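Local coordinates for protein cyanuric acid amidohydrolase (Azorhizobium caulinodans, PDB 4NQ3) that hydrolyses cyanuric acid, opening its s-triazine ring to give carboxybiuret, which decarboxylates spontaneously to biuret on the route of atrazine breakdown, at residues Met61-His66 and Val74-Ser79; Ala257-Val262 and Arg314-Gly319. All coordinates share one frame; numbering follows the deposited sequence.

Followed from the N terminus, the chain meets contact 1 first, where residues 61-66 of helix 51-67 and residues 74-79 at strand 75-80 close a short loop inside the first repeating unit. Contact 2 comes much later, in the third unit, and joins the turn after strand 249-256 to helix 309-325, closing a loop of about fifty residues that takes in helix 263-271 and strand 281-286. The two loops follow one another without nesting or crossing. Their centres lie about 30 Å apart, on opposite sides of the chain's centre, yet both reach the same barbituric acid: Ser79 from contact 1 and Arg314 from contact 2.

Contact 1: residues Met61-His66 and Val74-Ser79; sequences MLLRGH and VCLVMS. With BR8 (barbituric acid), chain C.
Leu63 of the helix and Val74, just before the strand, reach toward each other tip to tip, and the tight part of this small contact is gathered round a single methyl. CD1 of Leu63 lies 4.1 Å from CG1 of Val74, and the same Leu63 CD1 stands 4.4 Å from Leu76 CD2, so one branch of the leucine serves both partners. The valine presents CG1 because that methyl stands anti to its backbone N (chi1 178°). Ala71 touches Leu63, while Met67 and Ile34 lie against Val74, which leaves both side chains buried. The two segments belong to a beta-alpha-beta crossover: strand 34-41, helix 51-67 and strand 75-80 follow in order, and the strands run parallel, with Cys75, Val77 and Ser79 in backbone hydrogen bonds to strand 34-41. On the solvent side the fit is looser. Exposed Arg64 takes no part in the packing and forms a salt bridge through NH1 with Asp72, and exposed His66 makes a weak bond back along its own helix, His66 ND1 to Leu62 O at 3.3 Å. Met61, a selenomethionine, faces a subunit interface instead, packing on Met61 of a second subunit. At its far end the strand enters the active site. Ser79, a substrate-binding residue, brings OG to 2.9 Å from N3 of barbituric acid, and Lys40 NZ is hydrogen-bonded to this hydroxyl. Nucleophilic Ser226 makes a weak hydrogen bond with the same OG, while the catalytic Lys156 binds the backbone oxygen of Met78.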
# COMPACT_ATOMS: atom_id res chain seq x y z
N MSE A 61 16.50 12.41 -23.39
CA MSE A 61 17.03 11.70 -24.55
C MSE A 61 16.42 12.13 -25.87
O MSE A 61 17.14 12.43 -26.81
CB MSE A 61 16.83 10.20 -24.42
CG MSE A 61 17.82 9.54 -23.49
SE MSE A 61 17.24 7.71 -23.22
CE MSE A 61 17.95 7.04 -24.92
N LEU A 62 15.10 12.17 -25.95
CA LEU A 62 14.45 12.62 -27.17
C LEU A 62 14.81 14.09 -27.51
O LEU A 62 15.13 14.42 -28.66
CB LEU A 62 12.94 12.47 -27.07
CG LEU A 62 12.10 12.81 -28.29
CD1 LEU A 62 10.80 12.17 -28.11
CD2 LEU A 62 11.88 14.27 -28.31
N LEU A 63 14.76 14.97 -26.51
CA LEU A 63 14.99 16.38 -26.76
C LEU A 63 16.46 16.62 -27.07
O LEU A 63 16.77 17.50 -27.89
CB LEU A 63 14.54 17.23 -25.57
CG LEU A 63 13.04 17.29 -25.21
CD1 LEU A 63 12.79 18.06 -23.92
CD2 LEU A 63 12.19 17.83 -26.33
N ARG A 64 17.38 15.87 -26.45
CA ARG A 64 18.80 16.09 -26.80
C ARG A 64 19.01 15.76 -28.26
O ARG A 64 19.71 16.48 -28.95
CB ARG A 64 19.75 15.29 -25.93
CG ARG A 64 19.95 15.96 -24.60
CD ARG A 64 21.13 15.41 -23.82
NE ARG A 64 21.09 15.92 -22.44
CZ ARG A 64 20.76 15.20 -21.36
NH1 ARG A 64 20.77 15.78 -20.15
NH2 ARG A 64 20.45 13.91 -21.48
N GLY A 65 18.37 14.70 -28.73
CA GLY A 65 18.34 14.40 -30.15
C GLY A 65 18.01 15.57 -31.07
O GLY A 65 18.66 15.77 -32.08
N HIS A 66 17.04 16.41 -30.71
CA HIS A 66 16.66 17.48 -31.61
C HIS A 66 17.35 18.81 -31.33
O HIS A 66 17.60 19.55 -32.25
CB HIS A 66 15.15 17.72 -31.58
CG HIS A 66 14.35 16.60 -32.16
ND1 HIS A 66 13.68 15.68 -31.37
CD2 HIS A 66 14.12 16.24 -33.44
CE1 HIS A 66 13.06 14.81 -32.15
NE2 HIS A 66 13.32 15.12 -33.41
N VAL A 74 14.87 23.27 -21.23
CA VAL A 74 13.44 22.97 -21.18
C VAL A 74 13.06 22.58 -19.76
O VAL A 74 13.76 21.78 -19.13
CB VAL A 74 13.05 21.83 -22.15
CG1 VAL A 74 11.56 21.49 -22.04
CG2 VAL A 74 13.40 22.20 -23.56
N CYS A 75 11.99 23.16 -19.24
CA CYS A 75 11.54 22.80 -17.91
C CYS A 75 10.75 21.52 -17.94
O CYS A 75 9.72 21.44 -18.64
CB CYS A 75 10.69 23.91 -17.30
SG CYS A 75 11.74 25.28 -16.71
N LEU A 76 11.23 20.53 -17.20
CA LEU A 76 10.55 19.25 -17.12
C LEU A 76 9.94 19.09 -15.72
O LEU A 76 10.65 18.87 -14.73
CB LEU A 76 11.52 18.11 -17.44
CG LEU A 76 12.08 18.08 -18.87
CD1 LEU A 76 12.99 16.87 -19.11
CD2 LEU A 76 10.96 18.08 -19.93
N VAL A 77 8.62 19.26 -15.64
CA VAL A 77 7.86 19.03 -14.42
C VAL A 77 7.10 17.71 -14.50
O VAL A 77 6.04 17.64 -15.12
CB VAL A 77 6.84 20.16 -14.13
CG1 VAL A 77 6.18 19.93 -12.80
CG2 VAL A 77 7.48 21.52 -14.21
N MSE A 78 7.63 16.66 -13.88
CA MSE A 78 6.90 15.40 -13.89
C MSE A 78 6.26 15.19 -12.53
O MSE A 78 6.95 14.97 -11.55
CB MSE A 78 7.82 14.23 -14.21
CG MSE A 78 8.45 14.29 -15.61
SE MSE A 78 7.14 14.12 -17.05
CE MSE A 78 7.29 15.94 -17.76
N SER A 79 4.94 15.30 -12.48
CA SER A 79 4.21 15.07 -11.25
C SER A 79 3.61 13.69 -11.25
O SER A 79 2.80 13.38 -12.12
CB SER A 79 3.10 16.09 -11.06
OG SER A 79 2.50 15.90 -9.80
N1 BR8 C . 5.04 15.14 -6.25
C2 BR8 C . 4.48 14.33 -7.17
O2 BR8 C . 5.20 13.56 -7.78
N3 BR8 C . 3.13 14.36 -7.39
C4 BR8 C . 2.27 15.23 -6.67
O4 BR8 C . 1.07 15.23 -6.90
C5 BR8 C . 2.79 16.23 -5.64
C6 BR8 C . 4.30 16.05 -5.50
O8 BR8 C . 4.90 16.73 -4.71

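Contact 2: residues Ala257-Val262 and Arg314-Gly319; sequences ADAIDV and RAFVAG. With BR8 (barbituric acid), chain C.
A type I beta turn from Asp258 to Asp261 brings its backbone close against the helix, with Ala259 CA and Val317 CA 5.8 Å apart. Ala259 points its methyl at the helix, where CB meets the edge of the Phe316 ring near its plane, 4.0 Å from CD2. Val317 CG2 comes alongside, 3.8 Å from Ala259 O. Ile260 CG2 comes to the CE2-CZ side of the Phe316 ring at a slant. The ring extends to the turn because Phe316 CG is anti to the backbone N (chi1 -164°). An Asx turn reinforces the bend: Asp258 OD1 accepts from Ile260 N at 3.3 Å, the donor lying 39° out of the carboxylate plane, while OD2 pairs with Arg295. Thus the loop between strand 249-256 and helix 263-271 is packed on helix 309-325 within the third repeating unit, and Ala322 of a third subunit packs on Ile260. Away from the turn, Arg314 bends at chi3 (-61°) and meets barbituric acid at the guanidinium edge, NH1 donating to O4 at 2.8 Å in a distinctly bent bond; Glu83 holds Arg314 NE in a salt bridge. A methionine in place of Arg314 would probably leave the ligand's O4 without this donor and Glu83 without its charged mate. Arg52 and Arg188 also donate to the ligand, in keeping with the threefold symmetry of the active site.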
# COMPACT_ATOMS: atom_id res chain seq x y z
N ALA A 257 -12.07 26.23 -2.35
CA ALA A 257 -12.15 26.46 -0.91
C ALA A 257 -11.88 25.16 -0.16
O ALA A 257 -11.24 25.14 0.89
CB ALA A 257 -13.48 27.02 -0.56
N ASP A 258 -12.39 24.06 -0.73
CA ASP A 258 -12.07 22.73 -0.24
C ASP A 258 -12.10 21.69 -1.38
O ASP A 258 -12.20 22.05 -2.56
CB ASP A 258 -13.01 22.31 0.90
CG ASP A 258 -14.47 22.42 0.52
OD1 ASP A 258 -14.80 22.22 -0.67
OD2 ASP A 258 -15.29 22.72 1.43
N ALA A 259 -12.00 20.42 -1.01
CA ALA A 259 -11.77 19.34 -1.96
C ALA A 259 -12.96 19.10 -2.88
O ALA A 259 -12.82 18.44 -3.90
CB ALA A 259 -11.40 18.06 -1.23
N ILE A 260 -14.13 19.61 -2.54
CA ILE A 260 -15.26 19.39 -3.44
C ILE A 260 -15.83 20.70 -3.96
O ILE A 260 -16.96 20.74 -4.48
CB ILE A 260 -16.37 18.58 -2.76
CG1 ILE A 260 -16.84 19.27 -1.49
CG2 ILE A 260 -15.90 17.16 -2.48
CD1 ILE A 260 -17.91 18.52 -0.79
N ASP A 261 -15.04 21.76 -3.87
CA ASP A 261 -15.46 23.07 -4.35
C ASP A 261 -15.18 23.19 -5.85
O ASP A 261 -14.09 23.61 -6.24
CB ASP A 261 -14.76 24.18 -3.57
CG ASP A 261 -15.29 25.55 -3.93
OD1 ASP A 261 -16.47 25.64 -4.34
OD2 ASP A 261 -14.52 26.54 -3.79
N VAL A 262 -16.15 22.82 -6.68
CA VAL A 262 -15.92 22.73 -8.12
C VAL A 262 -16.36 24.01 -8.81
O VAL A 262 -16.30 24.10 -10.04
CB VAL A 262 -16.64 21.52 -8.77
CG1 VAL A 262 -15.90 20.22 -8.48
CG2 VAL A 262 -18.08 21.46 -8.30
N ARG A 314 -5.54 13.38 -4.26
CA ARG A 314 -5.48 13.39 -5.71
C ARG A 314 -6.65 12.62 -6.32
O ARG A 314 -7.41 13.18 -7.11
CB ARG A 314 -4.17 12.81 -6.23
CG ARG A 314 -3.00 13.79 -6.31
CD ARG A 314 -1.85 13.16 -7.13
NE ARG A 314 -1.36 11.94 -6.51
CZ ARG A 314 -0.34 11.89 -5.67
NH1 ARG A 314 0.33 13.02 -5.39
NH2 ARG A 314 0.03 10.74 -5.13
N ALA A 315 -6.78 11.34 -5.96
CA ALA A 315 -7.90 10.53 -6.45
C ALA A 315 -9.24 11.24 -6.24
O ALA A 315 -10.07 11.29 -7.14
CB ALA A 315 -7.92 9.16 -5.77
N PHE A 316 -9.43 11.81 -5.06
CA PHE A 316 -10.71 12.43 -4.71
C PHE A 316 -10.98 13.67 -5.53
O PHE A 316 -12.02 13.77 -6.20
CB PHE A 316 -10.75 12.78 -3.24
CG PHE A 316 -12.12 13.05 -2.72
CD1 PHE A 316 -13.07 12.02 -2.68
CD2 PHE A 316 -12.46 14.32 -2.26
CE1 PHE A 316 -14.36 12.27 -2.20
CE2 PHE A 316 -13.76 14.59 -1.77
CZ PHE A 316 -14.70 13.56 -1.73
N VAL A 317 -10.05 14.61 -5.52
CA VAL A 317 -10.26 15.83 -6.29
C VAL A 317 -10.28 15.56 -7.81
O VAL A 317 -11.00 16.23 -8.54
CB VAL A 317 -9.17 16.89 -5.99
CG1 VAL A 317 -9.26 18.07 -6.96
CG2 VAL A 317 -9.25 17.33 -4.53
N ALA A 318 -9.51 14.57 -8.28
CA ALA A 318 -9.53 14.27 -9.72
C ALA A 318 -10.94 13.87 -10.14
O ALA A 318 -11.45 14.30 -11.18
CB ALA A 318 -8.52 13.18 -10.07
N GLY A 319 -11.58 13.07 -9.29
CA GLY A 319 -12.94 12.65 -9.54
C GLY A 319 -13.90 13.84 -9.58
O GLY A 319 -14.70 13.94 -10.50
N1 BR8 C . 5.04 15.14 -6.25
C2 BR8 C . 4.48 14.33 -7.17
O2 BR8 C . 5.20 13.56 -7.78
N3 BR8 C . 3.13 14.36 -7.39
C4 BR8 C . 2.27 15.23 -6.67
O4 BR8 C . 1.07 15.23 -6.90
C5 BR8 C . 2.79 16.23 -5.64
C6 BR8 C . 4.30 16.05 -5.50
O8 BR8 C . 4.90 16.73 -4.71